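Local coordinates for hypothetical conserved protein (PDB 2QYH) that is of unknown function but belongs to the haloacid dehalogenase-like hydrolases and may be a magnesium-binding phosphatase, at residues R31-Q34 with Y38-I41. Sequence-based numbering, arbitrary orientation.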
ATOM      1  N   ARG D  31      -7.454  -7.057 -19.319  1.00 29.30           N
ATOM      2  CA  ARG D  31      -8.352  -7.262 -20.448  1.00 29.30           C
ATOM      3  C   ARG D  31      -9.404  -6.164 -20.548  1.00 29.30           C
ATOM      4  O   ARG D  31      -9.675  -5.670 -21.645  1.00 29.30           O
ATOM      5  CB  ARG D  31      -9.039  -8.632 -20.345  1.00 35.47           C
ATOM      6  CG  ARG D  31      -8.125  -9.827 -20.602  1.00 36.47           C
ATOM      7  CD  ARG D  31      -7.624  -9.813 -22.032  1.00 39.47           C
ATOM      8  NE  ARG D  31      -8.736  -9.843 -22.978  1.00 42.47           N
ATOM      9  CZ  ARG D  31      -9.405 -10.943 -23.317  1.00 42.47           C
ATOM     10  NH1 ARG D  31      -9.073 -12.118 -22.793  1.00 40.47           N
ATOM     11  NH2 ARG D  31     -10.420 -10.863 -24.169  1.00 41.47           N
ATOM     12  N   LEU D  32      -9.998  -5.776 -19.418  1.00 27.84           N
ATOM     13  CA  LEU D  32     -11.005  -4.718 -19.438  1.00 27.84           C
ATOM     14  C   LEU D  32     -10.438  -3.403 -19.976  1.00 27.84           C
ATOM     15  O   LEU D  32     -11.027  -2.782 -20.864  1.00 27.84           O
ATOM     16  CB  LEU D  32     -11.574  -4.489 -18.042  1.00 26.52           C
ATOM     17  CG  LEU D  32     -12.506  -5.558 -17.466  1.00 26.52           C
ATOM     18  CD1 LEU D  32     -13.001  -5.108 -16.107  1.00 24.52           C
ATOM     19  CD2 LEU D  32     -13.686  -5.783 -18.402  1.00 25.52           C
ATOM     20  N   LYS D  33      -9.298  -2.975 -19.434  1.00 27.76           N
ATOM     21  CA  LYS D  33      -8.658  -1.736 -19.873  1.00 27.76           C
ATOM     22  C   LYS D  33      -8.339  -1.779 -21.367  1.00 27.76           C
ATOM     23  O   LYS D  33      -8.550  -0.815 -22.092  1.00 27.76           O
ATOM     24  CB  LYS D  33      -7.378  -1.496 -19.078  1.00 30.30           C
ATOM     25  CG  LYS D  33      -7.600  -0.956 -17.679  1.00 32.30           C
ATOM     26  CD  LYS D  33      -6.445  -1.322 -16.765  1.00 36.30           C
ATOM     27  CE  LYS D  33      -6.105  -0.194 -15.810  1.00 41.30           C
ATOM     28  NZ  LYS D  33      -5.353   0.899 -16.508  1.00 45.30           N
ATOM     29  N   GLN D  34      -7.832  -2.912 -21.815  1.00 32.59           N
ATOM     30  CA  GLN D  34      -7.488  -3.101 -23.210  1.00 33.59           C
ATOM     31  C   GLN D  34      -8.707  -2.859 -24.120  1.00 33.59           C
ATOM     32  O   GLN D  34      -8.583  -2.299 -25.213  1.00 33.59           O
ATOM     33  CB  GLN D  34      -6.972  -4.525 -23.383  1.00 34.88           C
ATOM     34  CG  GLN D  34      -6.122  -4.771 -24.589  1.00 36.88           C
ATOM     35  CD  GLN D  34      -5.520  -6.163 -24.558  1.00 40.88           C
ATOM     36  OE1 GLN D  34      -6.246  -7.162 -24.543  1.00 37.88           O
ATOM     37  NE2 GLN D  34      -4.189  -6.237 -24.534  1.00 41.88           N
ATOM     38  N   TYR D  38     -13.775   1.164 -18.510  1.00 23.26           N
ATOM     39  CA  TYR D  38     -13.211   1.824 -17.349  1.00 24.26           C
ATOM     40  C   TYR D  38     -13.253   0.919 -16.124  1.00 24.26           C
ATOM     41  O   TYR D  38     -14.239   0.217 -15.887  1.00 25.26           O
ATOM     42  CB  TYR D  38     -13.961   3.124 -17.054  1.00 26.65           C
ATOM     43  CG  TYR D  38     -13.706   4.220 -18.065  1.00 26.65           C
ATOM     44  CD1 TYR D  38     -12.422   4.434 -18.580  1.00 26.65           C
ATOM     45  CD2 TYR D  38     -14.740   5.058 -18.499  1.00 25.65           C
ATOM     46  CE1 TYR D  38     -12.176   5.457 -19.506  1.00 26.65           C
ATOM     47  CE2 TYR D  38     -14.504   6.082 -19.419  1.00 25.65           C
ATOM     48  CZ  TYR D  38     -13.218   6.273 -19.920  1.00 26.65           C
ATOM     49  OH  TYR D  38     -12.973   7.274 -20.824  1.00 26.65           O
ATOM     50  N   VAL D  39     -12.171   0.933 -15.354  1.00 21.51           N
ATOM     51  CA  VAL D  39     -12.071   0.132 -14.147  1.00 21.51           C
ATOM     52  C   VAL D  39     -11.849   1.060 -12.968  1.00 21.51           C
ATOM     53  O   VAL D  39     -10.920   1.873 -12.963  1.00 21.51           O
ATOM     54  CB  VAL D  39     -10.898  -0.847 -14.228  1.00 21.78           C
ATOM     55  CG1 VAL D  39     -10.770  -1.619 -12.923  1.00 23.78           C
ATOM     56  CG2 VAL D  39     -11.110  -1.796 -15.388  1.00 22.78           C
ATOM     57  N   ALA D  40     -12.699   0.941 -11.962  1.00 21.08           N
ATOM     58  CA  ALA D  40     -12.568   1.799 -10.798  1.00 21.08           C
ATOM     59  C   ALA D  40     -12.934   1.068  -9.518  1.00 22.08           C
ATOM     60  O   ALA D  40     -13.695   0.094  -9.527  1.00 22.08           O
ATOM     61  CB  ALA D  40     -13.452   3.037 -10.963  1.00 18.70           C
ATOM     62  N   ILE D  41     -12.370   1.547  -8.417  1.00 24.86           N
ATOM     63  CA  ILE D  41     -12.637   0.980  -7.110  1.00 24.86           C
ATOM     64  C   ILE D  41     -13.658   1.874  -6.411  1.00 25.86           C
ATOM     65  O   ILE D  41     -13.622   3.087  -6.569  1.00 25.86           O
ATOM     66  CB  ILE D  41     -11.349   0.936  -6.267  1.00 20.74           C
ATOM     67  CG1 ILE D  41     -10.430  -0.169  -6.791  1.00 20.74           C
ATOM     68  CG2 ILE D  41     -11.692   0.751  -4.786  1.00 19.74           C
ATOM     69  CD1 ILE D  41      -9.063  -0.241  -6.095  1.00 20.74           C
TER
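Val39 meets the last turn of helix 23-34 through a single methyl group, CG2, which enters between the side chains of Leu32 and Lys33. From the backbone of strand 38-42, the CB of Val39 is directed toward the helix, and the two branches then part. CG1 lies anti to the backbone N (chi1 177°) and has no helix atom of residues 31-34 within van der Waals distance. CG2, anti to the carbonyl carbon, reaches toward the helix and ends 3.8 Å from Leu32 CB. The same methyl is 3.9 Å from Leu32 CD1, so it touches the leucine at two points, and the two side chains cross at about a right angle. On its other flank the aliphatic part of Lys33 comes by more loosely, Lys33 CG lying 4.3 Å from Val39 CG2, while the lysine is exposed. No hydrogen bond links the segments, and the contact is apolar throughout. It joins the helix of the beta-alpha-beta unit formed by strand 5-8, helix 23-34 and strand 38-42 to its second strand, within the Rossmann-like core of the HAD fold. Leu32 also packs on Val6 of strand 5-8 and on Leu251 of helix 246-253. The CB of Tyr38 points away from residues 31-34, and its ring meets that of Phe72 edge-to-face; backbone bonds tie strand 38-42 to strand 5-8 on one side and strand 62-64 on the other.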